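Local coordinates for HutD family protein (Pseudomonas aeruginosa, PDB 1YLL), which is of unknown function but belongs to the HutD family of cupin-fold proteins and is probably linked to histidine utilisation, at residues G60-I65 / A90-G95; L75-A80 / G95-H100; L142-Q147 / A188-V193; G150-L155 / R181-E186. All coordinates share one frame; numbering follows the deposited sequence. Where two conformers were deposited one is given.

Interaction 1: residues G60-I65 / A90-G95; sequences GYQRII and AFAFSG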
loop_
_atom_site.group_PDB
_atom_site.type_symbol
_atom_site.label_atom_id
_atom_site.label_comp_id
_atom_site.label_asym_id
_atom_site.label_seq_id
_atom_site.Cartn_x
_atom_site.Cartn_y
_atom_site.Cartn_z
ATOM N N GLY D 60 15.881 -23.339 30.572
ATOM C CA GLY D 60 16.704 -23.139 29.396
ATOM C C GLY D 60 16.276 -22.027 28.454
ATOM O O GLY D 60 17.024 -21.665 27.537
ATOM N N TYR D 61 15.089 -21.471 28.687
ATOM C CA TYR D 61 14.566 -20.408 27.835
ATOM C C TYR D 61 14.737 -19.018 28.399
ATOM O O TYR D 61 14.813 -18.835 29.618
ATOM C CB TYR D 61 13.063 -20.584 27.615
ATOM C CG TYR D 61 12.660 -21.776 26.800
ATOM C CD1 TYR D 61 12.296 -22.974 27.421
ATOM C CD2 TYR D 61 12.604 -21.707 25.413
ATOM C CE1 TYR D 61 11.869 -24.079 26.662
ATOM C CE2 TYR D 61 12.181 -22.790 24.639
ATOM C CZ TYR D 61 11.803 -23.977 25.263
ATOM O OH TYR D 61 11.296 -25.018 24.520
ATOM N N GLN D 62 14.813 -18.038 27.487
ATOM C CA GLN D 62 14.866 -16.613 27.842
ATOM C C GLN D 62 13.407 -16.138 27.727
ATOM O O GLN D 62 12.701 -16.521 26.822
ATOM C CB GLN D 62 15.696 -15.831 26.820
ATOM C CG GLN D 62 15.627 -14.322 27.001
ATOM C CD GLN D 62 16.230 -13.900 28.315
ATOM O OE1 GLN D 62 15.604 -13.211 29.131
ATOM N NE2 GLN D 62 17.465 -14.297 28.521
ATOM N N ARG D 63 12.983 -15.308 28.652
ATOM C CA ARG D 63 11.611 -14.798 28.611
ATOM C C ARG D 63 11.615 -13.285 28.581
ATOM O O ARG D 63 12.481 -12.624 29.161
ATOM C CB ARG D 63 10.829 -15.261 29.856
ATOM C CG ARG D 63 10.679 -16.784 30.003
ATOM C CD ARG D 63 9.623 -17.144 31.065
ATOM N NE ARG D 63 8.313 -16.563 30.741
ATOM C CZ ARG D 63 7.190 -16.844 31.400
ATOM N NH1 ARG D 63 7.216 -17.692 32.418
ATOM N NH2 ARG D 63 6.028 -16.286 31.039
ATOM N N ILE D 64 10.627 -12.728 27.880
ATOM C CA ILE D 64 10.434 -11.274 27.903
ATOM C C ILE D 64 8.917 -11.157 28.090
ATOM O O ILE D 64 8.140 -11.659 27.272
ATOM C CB ILE D 64 10.822 -10.580 26.607
ATOM C CG1 ILE D 64 12.272 -10.926 26.228
ATOM C CG2 ILE D 64 10.696 -9.062 26.796
ATOM C CD1 ILE D 64 12.789 -10.065 25.042
ATOM N N ILE D 65 8.493 -10.479 29.154
ATOM C CA ILE D 65 7.067 -10.351 29.417
ATOM C C ILE D 65 6.691 -8.878 29.461
ATOM O O ILE D 65 7.500 -8.038 29.844
ATOM C CB ILE D 65 6.737 -10.999 30.792
ATOM C CG1 ILE D 65 5.234 -11.040 31.020
ATOM C CG2 ILE D 65 7.453 -10.239 31.910
ATOM C CD1 ILE D 65 4.863 -12.127 31.984
ATOM N N ALA D 90 8.346 -3.820 28.798
ATOM C CA ALA D 90 8.918 -5.149 28.670
ATOM C C ALA D 90 9.961 -5.432 29.741
ATOM O O ALA D 90 10.751 -4.575 30.077
ATOM C CB ALA D 90 9.536 -5.308 27.292
ATOM N N PHE D 91 9.962 -6.669 30.213
ATOM C CA PHE D 91 10.865 -7.110 31.269
ATOM C C PHE D 91 11.407 -8.504 30.903
ATOM O O PHE D 91 10.656 -9.437 30.651
ATOM C CB PHE D 91 10.065 -7.158 32.563
ATOM C CG PHE D 91 10.865 -7.593 33.762
ATOM C CD1 PHE D 91 11.689 -6.701 34.421
ATOM C CD2 PHE D 91 10.771 -8.899 34.225
ATOM C CE1 PHE D 91 12.423 -7.114 35.548
ATOM C CE2 PHE D 91 11.492 -9.317 35.340
ATOM C CZ PHE D 91 12.318 -8.415 35.998
ATOM N N ALA D 92 12.728 -8.628 30.886
ATOM C CA ALA D 92 13.358 -9.898 30.536
ATOM C C ALA D 92 13.853 -10.643 31.770
ATOM O O ALA D 92 14.368 -10.019 32.710
ATOM C CB ALA D 92 14.574 -9.649 29.591
ATOM N N PHE D 93 13.671 -11.958 31.759
ATOM C CA PHE D 93 14.153 -12.808 32.859
ATOM C C PHE D 93 14.350 -14.208 32.343
ATOM O O PHE D 93 13.845 -14.593 31.276
ATOM C CB PHE D 93 13.188 -12.753 34.066
ATOM C CG PHE D 93 11.825 -13.341 33.817
ATOM C CD1 PHE D 93 11.510 -14.650 34.200
ATOM C CD2 PHE D 93 10.831 -12.567 33.191
ATOM C CE1 PHE D 93 10.221 -15.181 33.970
ATOM C CE2 PHE D 93 9.568 -13.083 32.963
ATOM C CZ PHE D 93 9.249 -14.389 33.348
ATOM N N SER D 94 15.161 -14.969 33.068
ATOM C CA SER D 94 15.431 -16.327 32.689
ATOM C C SER D 94 14.350 -17.308 33.121
ATOM O O SER D 94 13.807 -17.193 34.222
ATOM C CB SER D 94 16.769 -16.748 33.304
ATOM O OG SER D 94 16.983 -18.129 33.119
ATOM N N GLY D 95 14.058 -18.269 32.246
ATOM C CA GLY D 95 13.108 -19.315 32.551
ATOM C C GLY D 95 13.675 -20.252 33.612
ATOM O O GLY D 95 12.952 -21.117 34.126
#
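Phe93 holds CG between its own backbone N and carbonyl carbon (chi1 66°), which brings the ring over to Arg63, while Arg63 sets CG beside its backbone N (chi1 -62°) and runs alongside the ring in the same direction. Arg63 CB therefore sits over the ring face as a CH-pi contact, 4.0 Å from the centroid of Phe93. Further out the arginine bends at chi3, and Phe93 CZ comes to lie over one face of the guanidinium, 3.5 Å from Arg63 NE; the two planes are 40° apart. Asn112 OD1 of strand 108-115 accepts a hydrogen bond from Arg63 NH2, fixing the far end of the chain. At the edge of the Phe93 ring, in its plane, Ile65 CG2 approaches CE2 to 3.7 Å. These side chains share one face of an antiparallel pair, strands 62-65 and 91-94, in one of the sheets of the cupin-type barrel, where 91-94 is an outermost strand of the chain and 108-115 flanks 62-69. Arg63 and Phe93 form a hydrogen-bonded pair, as do Ile65 and Phe91; Ile65 N to Phe91 O is 2.8 Å. Beyond the strand end, Gly95 N donates to Tyr61 O at 2.8 Å. On the other face Ile64 CG2 meets Ala90 CB at 4.0 Å, and Leu177 of a second subunit packs on Gln62, Ile64 and Ala92.

Interaction 2: residues L75-A80 / G95-H100; sequences LRVDGA and GDSEVH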
loop_
_atom_site.group_PDB
_atom_site.type_symbol
_atom_site.label_atom_id
_atom_site.label_comp_id
_atom_site.label_asym_id
_atom_site.label_seq_id
_atom_site.Cartn_x
_atom_site.Cartn_y
_atom_site.Cartn_z
ATOM N N LEU D 75 7.422 -8.495 39.705
ATOM C CA LEU D 75 8.001 -9.830 39.669
ATOM C C LEU D 75 9.174 -9.944 40.629
ATOM O O LEU D 75 10.076 -9.096 40.613
ATOM C CB LEU D 75 8.498 -10.177 38.240
ATOM C CG LEU D 75 7.376 -10.346 37.210
ATOM C CD1 LEU D 75 7.985 -10.631 35.840
ATOM C CD2 LEU D 75 6.428 -11.480 37.644
ATOM N N ARG D 76 9.163 -10.974 41.470
ATOM C CA ARG D 76 10.302 -11.207 42.356
ATOM C C ARG D 76 11.073 -12.323 41.634
ATOM O O ARG D 76 10.566 -13.427 41.475
ATOM C CB ARG D 76 9.846 -11.686 43.732
ATOM C CG ARG D 76 10.961 -11.673 44.755
ATOM C CD ARG D 76 10.423 -12.147 46.092
ATOM N NE ARG D 76 10.143 -13.571 46.047
ATOM C CZ ARG D 76 9.085 -14.155 46.598
ATOM N NH1 ARG D 76 8.181 -13.433 47.253
ATOM N NH2 ARG D 76 8.929 -15.469 46.478
ATOM N N VAL D 77 12.281 -12.014 41.174
ATOM C CA VAL D 77 13.092 -12.956 40.405
ATOM C C VAL D 77 14.337 -13.342 41.222
ATOM O O VAL D 77 15.190 -12.501 41.472
ATOM C CB VAL D 77 13.547 -12.299 39.092
ATOM C CG1 VAL D 77 14.236 -13.338 38.194
ATOM C CG2 VAL D 77 12.325 -11.670 38.380
ATOM N N ASP D 78 14.417 -14.602 41.601
ATOM C CA ASP D 78 15.529 -15.080 42.415
ATOM C C ASP D 78 15.706 -14.156 43.616
ATOM O O ASP D 78 16.830 -13.755 43.985
ATOM C CB ASP D 78 16.798 -15.147 41.582
ATOM C CG ASP D 78 16.704 -16.183 40.474
ATOM O OD1 ASP D 78 16.142 -17.264 40.702
ATOM O OD2 ASP D 78 17.207 -15.916 39.368
ATOM N N GLY D 79 14.575 -13.780 44.208
ATOM C CA GLY D 79 14.601 -12.923 45.382
ATOM C C GLY D 79 14.637 -11.419 45.203
ATOM O O GLY D 79 14.427 -10.678 46.171
ATOM N N ALA D 80 14.899 -10.945 43.992
ATOM C CA ALA D 80 14.951 -9.516 43.725
ATOM C C ALA D 80 13.610 -9.054 43.185
ATOM O O ALA D 80 13.157 -9.539 42.157
ATOM C CB ALA D 80 16.024 -9.218 42.712
ATOM N N GLY D 95 14.058 -18.269 32.246
ATOM C CA GLY D 95 13.108 -19.315 32.551
ATOM C C GLY D 95 13.675 -20.252 33.612
ATOM O O GLY D 95 12.952 -21.117 34.126
ATOM N N ASP D 96 14.961 -20.116 33.907
ATOM C CA ASP D 96 15.603 -20.934 34.949
ATOM C C ASP D 96 15.458 -20.280 36.328
ATOM O O ASP D 96 15.753 -20.914 37.370
ATOM C CB ASP D 96 17.099 -21.117 34.677
ATOM C CG ASP D 96 17.381 -21.999 33.492
ATOM O OD1 ASP D 96 16.759 -23.070 33.356
ATOM O OD2 ASP D 96 18.265 -21.637 32.687
ATOM N N SER D 97 15.013 -19.032 36.364
ATOM C CA SER D 97 14.871 -18.326 37.629
ATOM C C SER D 97 13.600 -18.696 38.384
ATOM O O SER D 97 12.618 -19.173 37.805
ATOM C CB SER D 97 14.858 -16.802 37.418
ATOM O OG SER D 97 16.135 -16.278 37.080
ATOM N N GLU D 98 13.632 -18.508 39.697
ATOM C CA GLU D 98 12.446 -18.761 40.505
ATOM C C GLU D 98 11.780 -17.396 40.426
ATOM O O GLU D 98 12.416 -16.368 40.651
ATOM C CB GLU D 98 12.791 -19.081 41.963
ATOM C CG GLU D 98 11.593 -19.596 42.771
ATOM C CD GLU D 98 11.835 -19.604 44.276
ATOM O OE1 GLU D 98 12.977 -19.881 44.696
ATOM O OE2 GLU D 98 10.874 -19.347 45.041
ATOM N N VAL D 99 10.502 -17.401 40.097
ATOM C CA VAL D 99 9.744 -16.172 39.928
ATOM C C VAL D 99 8.385 -16.161 40.580
ATOM O O VAL D 99 7.605 -17.081 40.410
ATOM C CB VAL D 99 9.549 -15.893 38.412
ATOM C CG1 VAL D 99 8.763 -14.603 38.206
ATOM C CG2 VAL D 99 10.924 -15.789 37.726
ATOM N N HIS D 100 8.120 -15.097 41.321
ATOM C CA HIS D 100 6.819 -14.936 41.940
ATOM C C HIS D 100 6.212 -13.647 41.394
ATOM O O HIS D 100 6.884 -12.620 41.315
ATOM C CB HIS D 100 6.933 -14.833 43.468
ATOM C CG HIS D 100 5.615 -14.615 44.143
ATOM N ND1 HIS D 100 5.117 -13.361 44.427
ATOM C CD2 HIS D 100 4.659 -15.495 44.531
ATOM C CE1 HIS D 100 3.916 -13.477 44.966
ATOM N NE2 HIS D 100 3.613 -14.761 45.040
HETATM O O HOH W 1 10.084 -16.993 44.636
#
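Asp78 grips the 95-100 segment with both carboxylate oxygens: OD2 accepts from Ser97 OG at 2.6 Å and OD1 from the backbone N of Glu98 at 3.0 Å, each donor lying well out of the carboxylate plane. Its own backbone N returns a bond to Glu98 O at 2.8 Å, almost straight at 174°. With CG beside its backbone N (chi1 -65°), the aspartate carries its carboxylate back to the other segment. Next to this, Val77 CG1 packs on Ser97 CB at 3.6 Å. On the opposite face of the strand pair, the Arg76 guanidinium lies with one face over His100 CB, 3.7 Å from NH2, and its plane is only 9° from that of the imidazole. Arg76 and His100 also exchange two backbone bonds. Outside this shell, a type I' turn from Val77 to Ala80 presents Asp78 at the hairpin tip, and Leu75 and Val99 turn inward to Phe93 and Phe55. Arg76 NH2 and Glu98 OE2, 4.6 Å apart, are beyond salt-bridge distance. Asp78 is thus tied by three bonds, two of them to its carboxylate, which would probably favour its charged form.

Interaction 3: residues L142-Q147 / A188-V193; sequences LLLFAQ and AWVCAV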
loop_
_atom_site.group_PDB
_atom_site.type_symbol
_atom_site.label_atom_id
_atom_site.label_comp_id
_atom_site.label_asym_id
_atom_site.label_seq_id
_atom_site.Cartn_x
_atom_site.Cartn_y
_atom_site.Cartn_z
ATOM N N LEU D 142 9.199 -12.266 11.628
ATOM C CA LEU D 142 8.610 -11.089 12.254
ATOM C C LEU D 142 7.229 -11.426 12.823
ATOM O O LEU D 142 6.373 -11.961 12.132
ATOM C CB LEU D 142 8.486 -9.889 11.286
ATOM C CG LEU D 142 7.574 -8.748 11.819
ATOM C CD1 LEU D 142 8.233 -8.068 13.018
ATOM C CD2 LEU D 142 7.296 -7.694 10.764
ATOM N N LEU D 143 7.026 -11.143 14.109
ATOM C CA LEU D 143 5.728 -11.321 14.716
ATOM C C LEU D 143 5.345 -9.878 15.074
ATOM O O LEU D 143 6.083 -9.181 15.777
ATOM C CB LEU D 143 5.831 -12.180 15.986
ATOM C CG LEU D 143 6.419 -13.566 15.731
ATOM C CD1 LEU D 143 6.772 -14.257 17.043
ATOM C CD2 LEU D 143 5.400 -14.352 14.930
ATOM N N LEU D 144 4.217 -9.389 14.559
ATOM C CA LEU D 144 3.825 -8.007 14.846
ATOM C C LEU D 144 2.460 -8.055 15.532
ATOM O O LEU D 144 1.443 -8.323 14.897
ATOM C CB LEU D 144 3.766 -7.199 13.530
ATOM C CG LEU D 144 3.630 -5.685 13.608
ATOM C CD1 LEU D 144 2.302 -5.328 14.218
ATOM C CD2 LEU D 144 4.769 -5.068 14.434
ATOM N N PHE D 145 2.461 -7.846 16.848
ATOM C CA PHE D 145 1.261 -7.942 17.661
ATOM C C PHE D 145 0.617 -6.580 17.845
ATOM O O PHE D 145 1.297 -5.644 18.203
ATOM C CB PHE D 145 1.650 -8.475 19.036
ATOM C CG PHE D 145 0.508 -8.527 20.019
ATOM C CD1 PHE D 145 -0.417 -9.556 19.972
ATOM C CD2 PHE D 145 0.387 -7.537 21.009
ATOM C CE1 PHE D 145 -1.459 -9.620 20.903
ATOM C CE2 PHE D 145 -0.657 -7.592 21.956
ATOM C CZ PHE D 145 -1.564 -8.614 21.906
ATOM N N ALA D 146 -0.685 -6.458 17.570
ATOM C CA ALA D 146 -1.362 -5.172 17.753
ATOM C C ALA D 146 -2.099 -5.170 19.077
ATOM O O ALA D 146 -2.956 -6.021 19.284
ATOM C CB ALA D 146 -2.377 -4.943 16.613
ATOM N N GLN D 147 -1.777 -4.252 19.983
ATOM C CA GLN D 147 -2.518 -4.224 21.246
ATOM C C GLN D 147 -3.846 -3.495 20.984
ATOM O O GLN D 147 -4.909 -3.879 21.483
ATOM C CB GLN D 147 -1.757 -3.488 22.330
ATOM C CG GLN D 147 -2.562 -3.484 23.597
ATOM C CD GLN D 147 -1.965 -2.651 24.673
ATOM O OE1 GLN D 147 -1.143 -1.768 24.418
ATOM N NE2 GLN D 147 -2.392 -2.903 25.906
ATOM N N ALA D 188 -2.043 3.598 17.712
ATOM C CA ALA D 188 -2.177 2.241 18.195
ATOM C C ALA D 188 -0.810 1.695 18.510
ATOM O O ALA D 188 0.151 1.888 17.759
ATOM C CB ALA D 188 -2.858 1.375 17.156
ATOM N N TRP D 189 -0.745 1.030 19.658
ATOM C CA TRP D 189 0.475 0.414 20.121
ATOM C C TRP D 189 0.584 -0.970 19.531
ATOM O O TRP D 189 -0.400 -1.710 19.493
ATOM C CB TRP D 189 0.444 0.298 21.647
ATOM C CG TRP D 189 0.843 1.538 22.379
ATOM C CD1 TRP D 189 0.004 2.460 22.988
ATOM C CD2 TRP D 189 2.171 2.006 22.593
ATOM N NE1 TRP D 189 0.743 3.460 23.564
ATOM C CE2 TRP D 189 2.075 3.211 23.340
ATOM C CE3 TRP D 189 3.447 1.530 22.226
ATOM C CZ2 TRP D 189 3.202 3.941 23.725
ATOM C CZ3 TRP D 189 4.559 2.253 22.600
ATOM C CH2 TRP D 189 4.438 3.454 23.349
ATOM N N VAL D 190 1.787 -1.303 19.073
ATOM C CA VAL D 190 2.091 -2.630 18.523
ATOM C C VAL D 190 3.391 -3.107 19.142
ATOM O O VAL D 190 4.157 -2.307 19.654
ATOM C CB VAL D 190 2.275 -2.607 16.957
ATOM C CG1 VAL D 190 0.985 -2.113 16.276
ATOM C CG2 VAL D 190 3.387 -1.703 16.573
ATOM N N CYS D 191 3.619 -4.425 19.128
ATOM C CA CYS D 191 4.876 -4.951 19.635
ATOM C C CYS D 191 5.488 -5.716 18.477
ATOM O O CYS D 191 4.888 -6.676 17.949
ATOM C CB CYS D 191 4.646 -5.856 20.816
ATOM S SG CYS D 191 6.242 -6.288 21.636
ATOM N N ALA D 192 6.657 -5.255 18.061
ATOM C CA ALA D 192 7.378 -5.860 16.957
ATOM C C ALA D 192 8.388 -6.831 17.561
ATOM O O ALA D 192 9.281 -6.400 18.292
ATOM C CB ALA D 192 8.097 -4.782 16.176
ATOM N N VAL D 193 8.246 -8.108 17.222
ATOM C CA VAL D 193 9.158 -9.154 17.719
ATOM C C VAL D 193 9.888 -9.743 16.499
ATOM O O VAL D 193 9.232 -10.225 15.580
ATOM C CB VAL D 193 8.373 -10.260 18.437
ATOM C CG1 VAL D 193 9.330 -11.385 18.867
ATOM C CG2 VAL D 193 7.725 -9.685 19.690
#
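The Trp189 indole and the Gln147 amide lie side by side with their planes 61° apart; Gln147 OE1 approaches Trp189 CB at 3.8 Å and stands obliquely to the ring. Arg88 engages both groups, donating from NH1 to Gln147 OE1 and making a cation-pi contact with the indole. The other flat group, the Phe145 ring, stacks with Phe111 and also meets His166. With CG opposite the backbone N (chi1 176°) the ring is carried away from strand 188-193, leaving just CB near Cys191, with 4.4 Å between the two CB atoms. On the other face of the pair Leu144 does the packing with both methyls, CD1 against Val190 CB at 3.9 Å and CD2 against Ala192 CB at 3.8 Å. One leucine thus straddles two residues of the facing strand. Leu143 and Val193, on the Phe145 side, touch through their CB atoms at 4.0 Å. Beneath the side chains, Leu143 with Val193 and Phe145 with Cys191 are hydrogen-bonded antiparallel pairs, and Leu143 N to Val193 O is almost straight at 176°. Gln147 N adds a last bond to Trp189 O at 2.9 Å, just past the strand end. This is a central strand pair in an antiparallel sheet of the cupin-type beta-barrel fold, flanked by 168-171 and 120-129; its Phe145 face packs against Trp42, Leu44 and Ile46 of strand 42-49. Aliphatic contacts on both faces leave the polar pairing mainly to the backbone amides, while the arginine's double engagement places a probable positive charge near Gln147 and Trp189.

Interaction 4: residues G150-L155 / R181-E186; sequences GVAISL and RLTAHE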
loop_
_atom_site.group_PDB
_atom_site.type_symbol
_atom_site.label_atom_id
_atom_site.label_comp_id
_atom_site.label_asym_id
_atom_site.label_seq_id
_atom_site.Cartn_x
_atom_site.Cartn_y
_atom_site.Cartn_z
ATOM N N GLY D 150 -6.793 -1.226 14.414
ATOM C CA GLY D 150 -6.563 -0.318 13.311
ATOM C C GLY D 150 -5.229 -0.227 12.619
ATOM O O GLY D 150 -5.031 0.694 11.817
ATOM N N VAL D 151 -4.320 -1.164 12.879
ATOM C CA VAL D 151 -3.023 -1.077 12.229
ATOM C C VAL D 151 -2.927 -1.803 10.908
ATOM O O VAL D 151 -3.113 -3.025 10.828
ATOM C CB VAL D 151 -1.896 -1.596 13.149
ATOM C CG1 VAL D 151 -0.546 -1.519 12.421
ATOM C CG2 VAL D 151 -1.843 -0.747 14.420
ATOM N N ALA D 152 -2.624 -1.045 9.861
ATOM C CA ALA D 152 -2.468 -1.615 8.535
ATOM C C ALA D 152 -0.973 -1.836 8.286
ATOM O O ALA D 152 -0.155 -0.988 8.621
ATOM C CB ALA D 152 -3.053 -0.681 7.475
ATOM N N ILE D 153 -0.645 -2.963 7.674
ATOM C CA ILE D 153 0.747 -3.310 7.414
ATOM C C ILE D 153 1.068 -3.476 5.942
ATOM O O ILE D 153 0.313 -4.100 5.195
ATOM C CB ILE D 153 1.129 -4.671 8.042
ATOM C CG1 ILE D 153 0.700 -4.745 9.498
ATOM C CG2 ILE D 153 2.635 -4.872 7.944
ATOM C CD1 ILE D 153 0.910 -6.138 10.116
ATOM N N SER D 154 2.189 -2.912 5.516
ATOM C CA SER D 154 2.585 -3.115 4.140
ATOM C C SER D 154 4.029 -3.600 4.188
ATOM O O SER D 154 4.769 -3.257 5.110
ATOM C CB SER D 154 2.453 -1.824 3.340
ATOM O OG SER D 154 3.444 -0.906 3.718
ATOM N N LEU D 155 4.395 -4.439 3.221
ATOM C CA LEU D 155 5.737 -5.001 3.104
ATOM C C LEU D 155 6.205 -4.734 1.671
ATOM O O LEU D 155 5.522 -5.118 0.711
ATOM C CB LEU D 155 5.714 -6.503 3.382
ATOM C CG LEU D 155 6.954 -7.367 3.076
ATOM C CD1 LEU D 155 8.186 -6.835 3.806
ATOM C CD2 LEU D 155 6.684 -8.792 3.522
ATOM N N ARG D 181 6.108 -1.149 6.747
ATOM C CA ARG D 181 5.449 0.112 7.048
ATOM C C ARG D 181 4.107 -0.136 7.724
ATOM O O ARG D 181 3.334 -0.968 7.274
ATOM C CB ARG D 181 5.239 0.946 5.777
ATOM C CG ARG D 181 4.581 2.304 6.099
ATOM C CD ARG D 181 4.285 3.125 4.844
ATOM N NE ARG D 181 5.480 3.366 4.054
ATOM C CZ ARG D 181 6.505 4.118 4.448
ATOM N NH1 ARG D 181 6.481 4.720 5.633
ATOM N NH2 ARG D 181 7.562 4.259 3.657
ATOM N N LEU D 182 3.842 0.556 8.826
ATOM C CA LEU D 182 2.579 0.391 9.520
ATOM C C LEU D 182 1.865 1.726 9.483
ATOM O O LEU D 182 2.490 2.785 9.586
ATOM C CB LEU D 182 2.801 0.026 10.984
ATOM C CG LEU D 182 3.715 -1.177 11.218
ATOM C CD1 LEU D 182 3.871 -1.343 12.723
ATOM C CD2 LEU D 182 3.164 -2.408 10.612
ATOM N N THR D 183 0.549 1.664 9.367
ATOM C CA THR D 183 -0.239 2.877 9.350
ATOM C C THR D 183 -1.467 2.701 10.243
ATOM O O THR D 183 -1.964 1.587 10.416
ATOM C CB THR D 183 -0.658 3.208 7.921
ATOM O OG1 THR D 183 -1.463 4.387 7.935
ATOM C CG2 THR D 183 -1.431 2.074 7.331
ATOM N N ALA D 184 -1.917 3.792 10.857
ATOM C CA ALA D 184 -3.090 3.737 11.720
ATOM C C ALA D 184 -3.796 5.096 11.761
ATOM O O ALA D 184 -3.147 6.127 11.720
ATOM C CB ALA D 184 -2.671 3.324 13.124
ATOM N N HIS D 185 -5.125 5.093 11.837
ATOM C CA HIS D 185 -5.896 6.343 11.899
ATOM C C HIS D 185 -5.862 6.928 13.307
ATOM O O HIS D 185 -5.586 8.122 13.496
ATOM C CB HIS D 185 -7.342 6.088 11.477
ATOM C CG HIS D 185 -7.517 5.906 10.001
ATOM N ND1 HIS D 185 -6.644 5.165 9.232
ATOM C CD2 HIS D 185 -8.473 6.356 9.156
ATOM C CE1 HIS D 185 -7.057 5.167 7.975
ATOM N NE2 HIS D 185 -8.164 5.882 7.902
ATOM N N GLU D 186 -6.168 6.084 14.286
ATOM C CA GLU D 186 -6.147 6.457 15.693
ATOM C C GLU D 186 -4.851 5.780 16.151
ATOM O O GLU D 186 -4.563 4.664 15.707
ATOM C CB GLU D 186 -7.379 5.862 16.401
ATOM C CG GLU D 186 -7.430 5.954 17.942
ATOM C CD GLU D 186 -7.727 7.351 18.502
ATOM O OE1 GLU D 186 -8.612 8.051 17.962
ATOM O OE2 GLU D 186 -7.091 7.740 19.510
#
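Strands 151-155 and 181-184 run antiparallel, their axes 4.6 Å apart at closest approach, and four N-H to O bonds join Ala152 with Thr183 and Ser154 with Arg181. On the face of Ala152 and Ser154, Ala152 CB is modelled 3.2 Å from Thr183 CG2, unusually short for two carbons and to be taken with caution. That methyl sits between the threonine's backbone N and carbonyl carbon, because OG1 stands opposite the N (chi1 178°), from where it hydrogen-bonds to Gly131 O. Ser154 OG touches the base of Arg181, 3.3 Å from CB; the arginine's end leads away, toward Glu132 and Asp134, with which it forms long, weak ion pairs. The other face is aliphatic. Leu182 sets CG beside its backbone N (chi1 -53°) and runs alongside Ile153, pointing the same way, so that CD2 rests against Ile153 CG1 at 3.6 Å and also meets CG2. Nearer the strand start, Val151 CG1 reaches Leu182 CB at 4.0 Å. Gly150 and Val151 both face Leu163, a G1 beta bulge, with Gly150 at a positive phi of 98°. The pair forms the middle of a four-stranded antiparallel sheet, 158-163 on the 151-155 side and 132-137 on the 178-184 side. Its aliphatic face packs on Val190 of strand 187-197 and Val129 of strand 120-129, while Gln158 of a third subunit reaches Ser154.

All four contacts are antiparallel strand pairs, yet their settings differ. Interaction 3 is the buried one, about 8 Å from the chain centre, and its side-chain contacts are mostly aliphatic. Interactions 1, 2 and 4 are partly buried, with the centres of 2 and 4 farthest out (about 19 and 18 Å); 1 and 4 each have a neighbouring subunit close by. Interaction 2 is the most polar, relying on the Asp78 carboxylate. Interactions 1 and 2 share Gly95 and touch through Phe91, Phe93, Leu75 and Val99; interaction 4 is nested within the chain closed by interaction 3 and meets it through Val151, Leu182 and Val190. The two groups do not touch: nearest atoms of interactions 1 and 3 are about 7 Å apart.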